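Local coordinates for protein cryptochrome DASH (Arabidopsis thaliana, PDB 2J4D) that repairs cyclobutane pyrimidine dimers in single-stranded DNA as a photolyase, binding FAD and a folate antenna, and may also serve as a photoreceptor, at residues K89-R94 against E417-Y423; F363-R367 against M411-F416. All coordinates share one frame; numbering follows the deposited sequence.

Contact 1 of 2, residues K89-R94 against E417-Y423; sequences KTGALR and ETCLLDY. With FAD (flavin-adenine dinucleotide), chain C.
Gly91, at the N-cap position of helix 92-111, meets the end of helix 409-419, its N donating to Thr418 O at 3.0 Å, while further on Arg94 lies beside Leu421. A CB on Gly91 would run into that carbonyl. Arg94 reaches in alongside the C-terminal end of helix 409-419, its CG anti to the backbone N (chi1 -177°) and a kink at chi3 turning the guanidinium in toward the carbonyls of Glu417 and Leu420. NH1 and NH2 grip Glu417 O end-on, at 2.8 Å from NH1 and 2.9 Å from NH2, and NH1 also gives a bond to Leu420 O. Tyr423 N approaches Leu420 O from the opposite face of that carbonyl, closing the type I turn of 420-423, and Tyr423 CB lies 3.5 Å from Arg94 NH1, over one face of the guanidinium. The contact joins the alpha/beta domain of the photolyase fold to its FAD-binding domain between the two chromophores: FAD N3 bonds to Asp422 O at 2.8 Å, and Glu417 OE1 binds the folate. Replacing Arg94 by alanine is likely to leave Glu417 O without both guanidinium donors and Leu420 O with the Tyr423 N bond alone. Lys89 NZ makes a salt bridge to the syn side of Glu417 OE2 at 2.7 Å and a second to Glu148. One water donates to both Lys89 O and Glu417 OE2; another links Arg94 N with Thr418 O and Cys419 O.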
loop_
_atom_site.group_PDB
_atom_site.type_symbol
_atom_site.label_atom_id
_atom_site.label_comp_id
_atom_site.label_asym_id
_atom_site.label_seq_id
_atom_site.Cartn_x
_atom_site.Cartn_y
_atom_site.Cartn_z
ATOM N N LYS A 89 6.545 8.048 12.107
ATOM C CA LYS A 89 5.333 7.311 11.747
ATOM C C LYS A 89 5.215 7.227 10.224
ATOM O O LYS A 89 4.861 6.183 9.670
ATOM C CB LYS A 89 4.100 7.986 12.360
ATOM C CG LYS A 89 2.774 7.273 12.092
ATOM C CD LYS A 89 2.724 5.864 12.700
ATOM C CE LYS A 89 1.299 5.291 12.613
ATOM N NZ LYS A 89 1.201 3.870 13.083
ATOM N N THR A 90 5.519 8.337 9.559
ATOM C CA THR A 90 5.503 8.400 8.106
ATOM C C THR A 90 6.821 9.023 7.628
ATOM O O THR A 90 7.098 10.201 7.876
ATOM C CB THR A 90 4.333 9.247 7.571
ATOM O OG1 THR A 90 3.090 8.621 7.911
ATOM C CG2 THR A 90 4.424 9.374 6.054
ATOM N N GLY A 91 7.633 8.217 6.955
ATOM C CA GLY A 91 8.902 8.704 6.446
ATOM C C GLY A 91 8.699 9.699 5.316
ATOM O O GLY A 91 7.616 9.783 4.722
ATOM N N ALA A 92 9.757 10.439 5.010
ATOM C CA ALA A 92 9.733 11.468 3.976
ATOM C C ALA A 92 9.288 10.992 2.596
ATOM O O ALA A 92 8.512 11.678 1.927
ATOM C CB ALA A 92 11.111 12.129 3.879
ATOM N N LEU A 93 9.770 9.832 2.159
ATOM C CA LEU A 93 9.387 9.361 0.833
ATOM C C LEU A 93 7.899 9.031 0.723
ATOM O O LEU A 93 7.266 9.402 -0.263
ATOM C CB LEU A 93 10.244 8.163 0.407
ATOM C CG LEU A 93 11.748 8.449 0.238
ATOM C CD1 LEU A 93 12.458 7.171 -0.141
ATOM C CD2 LEU A 93 11.979 9.511 -0.823
ATOM N N ARG A 94 7.323 8.346 1.710
ATOM C CA ARG A 94 5.893 8.055 1.613
ATOM C C ARG A 94 5.116 9.355 1.779
ATOM O O ARG A 94 4.068 9.547 1.165
ATOM C CB ARG A 94 5.426 7.029 2.662
ATOM C CG ARG A 94 3.932 6.695 2.488
ATOM C CD ARG A 94 3.464 5.437 3.240
ATOM N NE ARG A 94 3.423 5.630 4.689
ATOM C CZ ARG A 94 4.335 5.157 5.536
ATOM N NH1 ARG A 94 5.369 4.458 5.079
ATOM N NH2 ARG A 94 4.202 5.366 6.846
ATOM N N GLU A 417 7.568 0.146 8.244
ATOM C CA GLU A 417 6.433 1.059 8.376
ATOM C C GLU A 417 6.864 2.503 8.097
ATOM O O GLU A 417 6.141 3.278 7.464
ATOM C CB GLU A 417 5.807 0.961 9.771
ATOM C CG GLU A 417 4.736 2.046 10.006
ATOM C CD GLU A 417 3.850 1.789 11.212
ATOM O OE1 GLU A 417 4.141 0.861 12.003
ATOM O OE2 GLU A 417 2.854 2.528 11.364
ATOM N N THR A 418 8.051 2.867 8.555
ATOM C CA THR A 418 8.541 4.210 8.310
ATOM C C THR A 418 8.854 4.447 6.834
ATOM O O THR A 418 8.451 5.458 6.252
ATOM C CB THR A 418 9.850 4.488 9.090
ATOM O OG1 THR A 418 9.595 4.456 10.498
ATOM C CG2 THR A 418 10.405 5.845 8.713
ATOM N N CYS A 419 9.564 3.495 6.234
ATOM C CA CYS A 419 10.053 3.624 4.860
ATOM C C CYS A 419 9.224 3.281 3.633
ATOM O O CYS A 419 9.353 3.955 2.609
ATOM C CB CYS A 419 11.377 2.860 4.723
ATOM S SG CYS A 419 12.689 3.355 5.854
ATOM N N LEU A 420 8.395 2.245 3.716
ATOM C CA LEU A 420 7.622 1.793 2.564
ATOM C C LEU A 420 6.548 2.692 1.991
ATOM O O LEU A 420 5.640 3.105 2.697
ATOM C CB LEU A 420 6.970 0.445 2.867
ATOM C CG LEU A 420 7.908 -0.752 3.005
ATOM C CD1 LEU A 420 7.120 -1.953 3.527
ATOM C CD2 LEU A 420 8.537 -1.065 1.648
ATOM N N LEU A 421 6.643 2.974 0.693
ATOM C CA LEU A 421 5.612 3.768 0.035
ATOM C C LEU A 421 4.312 2.968 0.121
ATOM O O LEU A 421 3.235 3.537 0.292
ATOM C CB LEU A 421 5.938 3.982 -1.443
ATOM C CG LEU A 421 7.227 4.730 -1.787
ATOM C CD1 LEU A 421 7.269 4.969 -3.285
ATOM C CD2 LEU A 421 7.273 6.049 -1.047
ATOM N N ASP A 422 4.421 1.644 0.002
ATOM C CA ASP A 422 3.242 0.788 0.041
ATOM C C ASP A 422 2.873 0.281 1.420
ATOM O O ASP A 422 2.091 -0.666 1.546
ATOM C CB ASP A 422 3.397 -0.417 -0.907
ATOM C CG ASP A 422 4.603 -1.299 -0.580
ATOM O OD1 ASP A 422 4.965 -1.445 0.609
ATOM O OD2 ASP A 422 5.180 -1.877 -1.530
ATOM N N TYR A 423 3.402 0.913 2.457
ATOM C CA TYR A 423 3.102 0.453 3.801
ATOM C C TYR A 423 1.613 0.282 4.011
ATOM O O TYR A 423 0.829 1.195 3.755
ATOM C CB TYR A 423 3.614 1.414 4.864
ATOM C CG TYR A 423 3.060 1.055 6.229
ATOM C CD1 TYR A 423 3.409 -0.151 6.844
ATOM C CD2 TYR A 423 2.152 1.891 6.881
ATOM C CE1 TYR A 423 2.867 -0.519 8.076
ATOM C CE2 TYR A 423 1.598 1.533 8.115
ATOM C CZ TYR A 423 1.965 0.326 8.703
ATOM O OH TYR A 423 1.437 -0.041 9.919
HETATM P PA FAD C . 3.660 -8.037 -7.374
HETATM O O1A FAD C . 3.510 -7.347 -8.671
HETATM O O2A FAD C . 4.449 -9.289 -7.290
HETATM O O5B FAD C . 2.211 -8.355 -6.751
HETATM C C5B FAD C . 1.043 -7.633 -7.198
HETATM C C4B FAD C . 0.277 -7.149 -5.962
HETATM O O4B FAD C . -0.072 -8.286 -5.174
HETATM C C3B FAD C . 1.064 -6.235 -5.031
HETATM O O3B FAD C . 1.105 -4.893 -5.486
HETATM C C2B FAD C . 0.335 -6.444 -3.739
HETATM O O2B FAD C . -0.777 -5.601 -3.537
HETATM C C1B FAD C . -0.022 -7.940 -3.780
HETATM N N9A FAD C . 0.940 -8.839 -3.108
HETATM C C8A FAD C . 1.968 -9.560 -3.683
HETATM N N7A FAD C . 2.644 -10.279 -2.797
HETATM C C5A FAD C . 2.027 -10.022 -1.592
HETATM C C6A FAD C . 2.285 -10.480 -0.278
HETATM N N6A FAD C . 3.244 -11.337 0.044
HETATM N N1A FAD C . 1.464 -10.006 0.731
HETATM C C2A FAD C . 0.457 -9.116 0.443
HETATM N N3A FAD C . 0.159 -8.639 -0.789
HETATM C C4A FAD C . 0.978 -9.110 -1.768
HETATM N N1 FAD C . 3.017 -5.346 0.646
HETATM C C2 FAD C . 2.282 -4.191 0.810
HETATM O O2 FAD C . 1.420 -3.874 0.011
HETATM N N3 FAD C . 2.554 -3.382 1.925
HETATM C C4 FAD C . 3.525 -3.673 2.880
HETATM O O4 FAD C . 3.721 -2.913 3.846
HETATM C C4X FAD C . 4.276 -4.861 2.704
HETATM N N5 FAD C . 5.278 -5.232 3.615
HETATM C C5X FAD C . 5.934 -6.459 3.497
HETATM C C6 FAD C . 6.843 -6.881 4.475
HETATM C C7 FAD C . 7.526 -8.116 4.387
HETATM C C7M FAD C . 8.492 -8.512 5.477
HETATM C C8 FAD C . 7.270 -8.960 3.246
HETATM C C8M FAD C . 7.957 -10.304 3.063
HETATM C C9 FAD C . 6.356 -8.547 2.256
HETATM C C9A FAD C . 5.671 -7.299 2.356
HETATM N N10 FAD C . 4.743 -6.855 1.368
HETATM C C10 FAD C . 3.993 -5.674 1.568
HETATM C "C1'" FAD C . 4.254 -7.805 0.316
HETATM C "C2'" FAD C . 5.008 -7.800 -1.030
HETATM O "O2'" FAD C . 6.400 -7.931 -0.799
HETATM C "C3'" FAD C . 4.729 -6.498 -1.777
HETATM O "O3'" FAD C . 3.311 -6.311 -1.959
HETATM C "C4'" FAD C . 5.346 -6.421 -3.184
HETATM O "O4'" FAD C . 6.771 -6.505 -3.107
HETATM C "C5'" FAD C . 4.939 -5.104 -3.832
HETATM O "O5'" FAD C . 5.482 -5.021 -5.152
HETATM P P FAD C . 4.727 -5.411 -6.480
HETATM O O1P FAD C . 3.552 -4.524 -6.531
HETATM O O2P FAD C . 5.666 -5.271 -7.626
HETATM O O3P FAD C . 4.388 -6.961 -6.416
HETATM O O HOH W 1 2.528 4.612 9.587
HETATM O O HOH W 2 8.789 6.740 3.678
#

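Contact 2 of 2, residues F363-R367 against M411-F416; sequences FESWR and MGAEWF. With FAD (flavin-adenine dinucleotide), chain C.
Arg367 lays its aliphatic chain over one face of the Trp415 indole, CG 3.6 Å from the centroid of the six-membered ring in a CH-pi contact. CG, anti to the backbone N (chi1 -177°), is carried over the indole, and the two side chains cross at about a right angle; the guanidinium lies farther off, at most a weak cation-pi partner. The segments of helices 360-367 and 409-419 cross at -37° with axes 11.3 Å apart, a wide spacing filled by large side chains. Trp366 pushes its six-membered ring into the hollow over Gly412, CH2 reaching 3.6 Å from Gly412 CA; a CB there would be tight against it. The same ring touches Trp415 CD1 through CZ3 and Phe416 CE1 through CH2, meeting the Trp415 pyrrole ring obliquely with planes 66° apart. At the other end Met411 bends at chi3; CE packs 3.7 Å from Phe363 CB, and SD, 5.1 Å from the Phe363 ring centroid, makes an oblique Met-aromatic contact. The Phe363 edge, at CZ, abuts Trp415 CB. Phe416 carries the packing to the cofactor, CD2 lying 3.7 Å from FAD C6 in this helical FAD-binding domain. No direct hydrogen bond spans the segments; Trp415 NE1 donates to a water that also lies 2.8 Å from Arg367 O, and Trp366 NE1 bonds to Val397 O, so the interface relies chiefly on apolar and aromatic fit, its indole N-H groups satisfied by water or a neighbouring helix.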
loop_
_atom_site.group_PDB
_atom_site.type_symbol
_atom_site.label_atom_id
_atom_site.label_comp_id
_atom_site.label_asym_id
_atom_site.label_seq_id
_atom_site.Cartn_x
_atom_site.Cartn_y
_atom_site.Cartn_z
ATOM N N PHE A 363 20.654 -3.378 15.265
ATOM C CA PHE A 363 19.564 -2.855 14.454
ATOM C C PHE A 363 20.046 -1.777 13.483
ATOM O O PHE A 363 19.742 -1.824 12.286
ATOM C CB PHE A 363 18.456 -2.274 15.337
ATOM C CG PHE A 363 17.382 -1.573 14.556
ATOM C CD1 PHE A 363 16.550 -2.289 13.701
ATOM C CD2 PHE A 363 17.261 -0.188 14.606
ATOM C CE1 PHE A 363 15.614 -1.629 12.896
ATOM C CE2 PHE A 363 16.332 0.481 13.808
ATOM C CZ PHE A 363 15.509 -0.241 12.951
ATOM N N GLU A 364 20.804 -0.807 13.987
ATOM C CA GLU A 364 21.273 0.258 13.119
ATOM C C GLU A 364 22.115 -0.217 11.941
ATOM O O GLU A 364 22.068 0.391 10.871
ATOM C CB GLU A 364 22.032 1.306 13.932
ATOM C CG GLU A 364 21.139 1.970 14.970
ATOM C CD GLU A 364 21.795 3.146 15.661
ATOM O OE1 GLU A 364 23.044 3.197 15.694
ATOM O OE2 GLU A 364 21.054 4.011 16.182
ATOM N N SER A 365 22.869 -1.300 12.120
ATOM C CA SER A 365 23.705 -1.814 11.031
ATOM C C SER A 365 22.826 -2.358 9.902
ATOM O O SER A 365 23.177 -2.255 8.725
ATOM C CB SER A 365 24.661 -2.908 11.538
ATOM O OG SER A 365 23.969 -4.075 11.950
ATOM N N TRP A 366 21.688 -2.938 10.278
ATOM C CA TRP A 366 20.716 -3.481 9.330
ATOM C C TRP A 366 20.055 -2.289 8.635
ATOM O O TRP A 366 20.012 -2.203 7.409
ATOM C CB TRP A 366 19.656 -4.277 10.100
ATOM C CG TRP A 366 18.565 -4.919 9.279
ATOM C CD1 TRP A 366 18.650 -6.083 8.548
ATOM C CD2 TRP A 366 17.199 -4.486 9.176
ATOM N NE1 TRP A 366 17.420 -6.398 8.012
ATOM C CE2 TRP A 366 16.513 -5.436 8.379
ATOM C CE3 TRP A 366 16.487 -3.386 9.682
ATOM C CZ2 TRP A 366 15.149 -5.320 8.079
ATOM C CZ3 TRP A 366 15.124 -3.273 9.382
ATOM C CH2 TRP A 366 14.473 -4.237 8.589
ATOM N N ARG A 367 19.555 -1.367 9.448
ATOM C CA ARG A 367 18.880 -0.172 8.964
ATOM C C ARG A 367 19.748 0.638 7.999
ATOM O O ARG A 367 19.288 1.058 6.926
ATOM C CB ARG A 367 18.497 0.702 10.165
ATOM C CG ARG A 367 17.725 1.956 9.816
ATOM C CD ARG A 367 17.692 2.906 10.999
ATOM N NE ARG A 367 18.995 3.536 11.201
ATOM C CZ ARG A 367 19.334 4.224 12.286
ATOM N NH1 ARG A 367 18.465 4.378 13.279
ATOM N NH2 ARG A 367 20.549 4.750 12.386
ATOM N N MET A 411 11.127 -4.506 15.306
ATOM C CA MET A 411 12.043 -3.423 14.998
ATOM C C MET A 411 12.100 -3.338 13.481
ATOM O O MET A 411 12.095 -2.249 12.907
ATOM C CB MET A 411 13.438 -3.701 15.562
ATOM C CG MET A 411 13.501 -3.630 17.065
ATOM S SD MET A 411 15.176 -3.863 17.663
ATOM C CE MET A 411 15.708 -2.165 17.797
ATOM N N GLY A 412 12.147 -4.499 12.836
ATOM C CA GLY A 412 12.182 -4.530 11.385
ATOM C C GLY A 412 10.846 -4.101 10.789
ATOM O O GLY A 412 10.801 -3.375 9.789
ATOM N N ALA A 413 9.753 -4.534 11.407
ATOM C CA ALA A 413 8.421 -4.180 10.920
ATOM C C ALA A 413 8.153 -2.678 11.017
ATOM O O ALA A 413 7.549 -2.095 10.105
ATOM C CB ALA A 413 7.344 -4.964 11.692
ATOM N N GLU A 414 8.603 -2.046 12.103
ATOM C CA GLU A 414 8.393 -0.610 12.273
ATOM C C GLU A 414 9.263 0.205 11.330
ATOM O O GLU A 414 8.868 1.300 10.899
ATOM C CB GLU A 414 8.622 -0.181 13.735
ATOM C CG GLU A 414 7.425 -0.532 14.638
ATOM C CD GLU A 414 7.467 0.101 16.024
ATOM O OE1 GLU A 414 8.316 0.976 16.282
ATOM O OE2 GLU A 414 6.616 -0.279 16.855
ATOM N N TRP A 415 10.444 -0.315 11.003
ATOM C CA TRP A 415 11.317 0.393 10.075
ATOM C C TRP A 415 10.692 0.333 8.681
ATOM O O TRP A 415 10.755 1.301 7.921
ATOM C CB TRP A 415 12.725 -0.212 10.050
ATOM C CG TRP A 415 13.646 0.578 9.150
ATOM C CD1 TRP A 415 14.294 0.124 8.037
ATOM C CD2 TRP A 415 13.971 1.971 9.265
ATOM N NE1 TRP A 415 15.005 1.151 7.448
ATOM C CE2 TRP A 415 14.823 2.293 8.181
ATOM C CE3 TRP A 415 13.624 2.978 10.174
ATOM C CZ2 TRP A 415 15.335 3.582 7.983
ATOM C CZ3 TRP A 415 14.133 4.264 9.975
ATOM C CH2 TRP A 415 14.981 4.550 8.887
ATOM N N PHE A 416 10.079 -0.803 8.348
ATOM C CA PHE A 416 9.406 -0.939 7.058
ATOM C C PHE A 416 8.215 0.037 7.088
ATOM O O PHE A 416 7.910 0.702 6.097
ATOM C CB PHE A 416 8.908 -2.376 6.854
ATOM C CG PHE A 416 9.866 -3.269 6.103
ATOM C CD1 PHE A 416 11.246 -3.155 6.273
ATOM C CD2 PHE A 416 9.378 -4.270 5.259
ATOM C CE1 PHE A 416 12.127 -4.024 5.616
ATOM C CE2 PHE A 416 10.244 -5.145 4.597
ATOM C CZ PHE A 416 11.627 -5.022 4.778
HETATM P PA FAD C . 3.660 -8.037 -7.374
HETATM O O1A FAD C . 3.510 -7.347 -8.671
HETATM O O2A FAD C . 4.449 -9.289 -7.290
HETATM O O5B FAD C . 2.211 -8.355 -6.751
HETATM C C5B FAD C . 1.043 -7.633 -7.198
HETATM C C4B FAD C . 0.277 -7.149 -5.962
HETATM O O4B FAD C . -0.072 -8.286 -5.174
HETATM C C3B FAD C . 1.064 -6.235 -5.031
HETATM O O3B FAD C . 1.105 -4.893 -5.486
HETATM C C2B FAD C . 0.335 -6.444 -3.739
HETATM O O2B FAD C . -0.777 -5.601 -3.537
HETATM C C1B FAD C . -0.022 -7.940 -3.780
HETATM N N9A FAD C . 0.940 -8.839 -3.108
HETATM C C8A FAD C . 1.968 -9.560 -3.683
HETATM N N7A FAD C . 2.644 -10.279 -2.797
HETATM C C5A FAD C . 2.027 -10.022 -1.592
HETATM C C6A FAD C . 2.285 -10.480 -0.278
HETATM N N6A FAD C . 3.244 -11.337 0.044
HETATM N N1A FAD C . 1.464 -10.006 0.731
HETATM C C2A FAD C . 0.457 -9.116 0.443
HETATM N N3A FAD C . 0.159 -8.639 -0.789
HETATM C C4A FAD C . 0.978 -9.110 -1.768
HETATM N N1 FAD C . 3.017 -5.346 0.646
HETATM C C2 FAD C . 2.282 -4.191 0.810
HETATM O O2 FAD C . 1.420 -3.874 0.011
HETATM N N3 FAD C . 2.554 -3.382 1.925
HETATM C C4 FAD C . 3.525 -3.673 2.880
HETATM O O4 FAD C . 3.721 -2.913 3.846
HETATM C C4X FAD C . 4.276 -4.861 2.704
HETATM N N5 FAD C . 5.278 -5.232 3.615
HETATM C C5X FAD C . 5.934 -6.459 3.497
HETATM C C6 FAD C . 6.843 -6.881 4.475
HETATM C C7 FAD C . 7.526 -8.116 4.387
HETATM C C7M FAD C . 8.492 -8.512 5.477
HETATM C C8 FAD C . 7.270 -8.960 3.246
HETATM C C8M FAD C . 7.957 -10.304 3.063
HETATM C C9 FAD C . 6.356 -8.547 2.256
HETATM C C9A FAD C . 5.671 -7.299 2.356
HETATM N N10 FAD C . 4.743 -6.855 1.368
HETATM C C10 FAD C . 3.993 -5.674 1.568
HETATM C "C1'" FAD C . 4.254 -7.805 0.316
HETATM C "C2'" FAD C . 5.008 -7.800 -1.030
HETATM O "O2'" FAD C . 6.400 -7.931 -0.799
HETATM C "C3'" FAD C . 4.729 -6.498 -1.777
HETATM O "O3'" FAD C . 3.311 -6.311 -1.959
HETATM C "C4'" FAD C . 5.346 -6.421 -3.184
HETATM O "O4'" FAD C . 6.771 -6.505 -3.107
HETATM C "C5'" FAD C . 4.939 -5.104 -3.832
HETATM O "O5'" FAD C . 5.482 -5.021 -5.152
HETATM P P FAD C . 4.727 -5.411 -6.480
HETATM O O1P FAD C . 3.552 -4.524 -6.531
HETATM O O2P FAD C . 5.666 -5.271 -7.626
HETATM O O3P FAD C . 4.388 -6.961 -6.416
HETATM O O HOH W 3 16.980 0.999 5.269
#

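In the fold
Both contacts use helix 409-419, and their centres lie about 13 Å apart. Contact 2 takes the helix within the FAD-binding domain and packs it against another helix of that domain; contact 1 takes its end and the following turn across to the alpha/beta domain, nearer the centre of the chain. Contact 2 is buried and largely apolar, whereas contact 1 is partly buried and polar, with backbone carbonyls, a salt bridge and bridging waters. The two also approach FAD differently: contact 1 meets the flavin by a polar bond, contact 2 by a ring edge. Along the chain, 363-367 and 411-416 sit inside the long loop closed by contact 1.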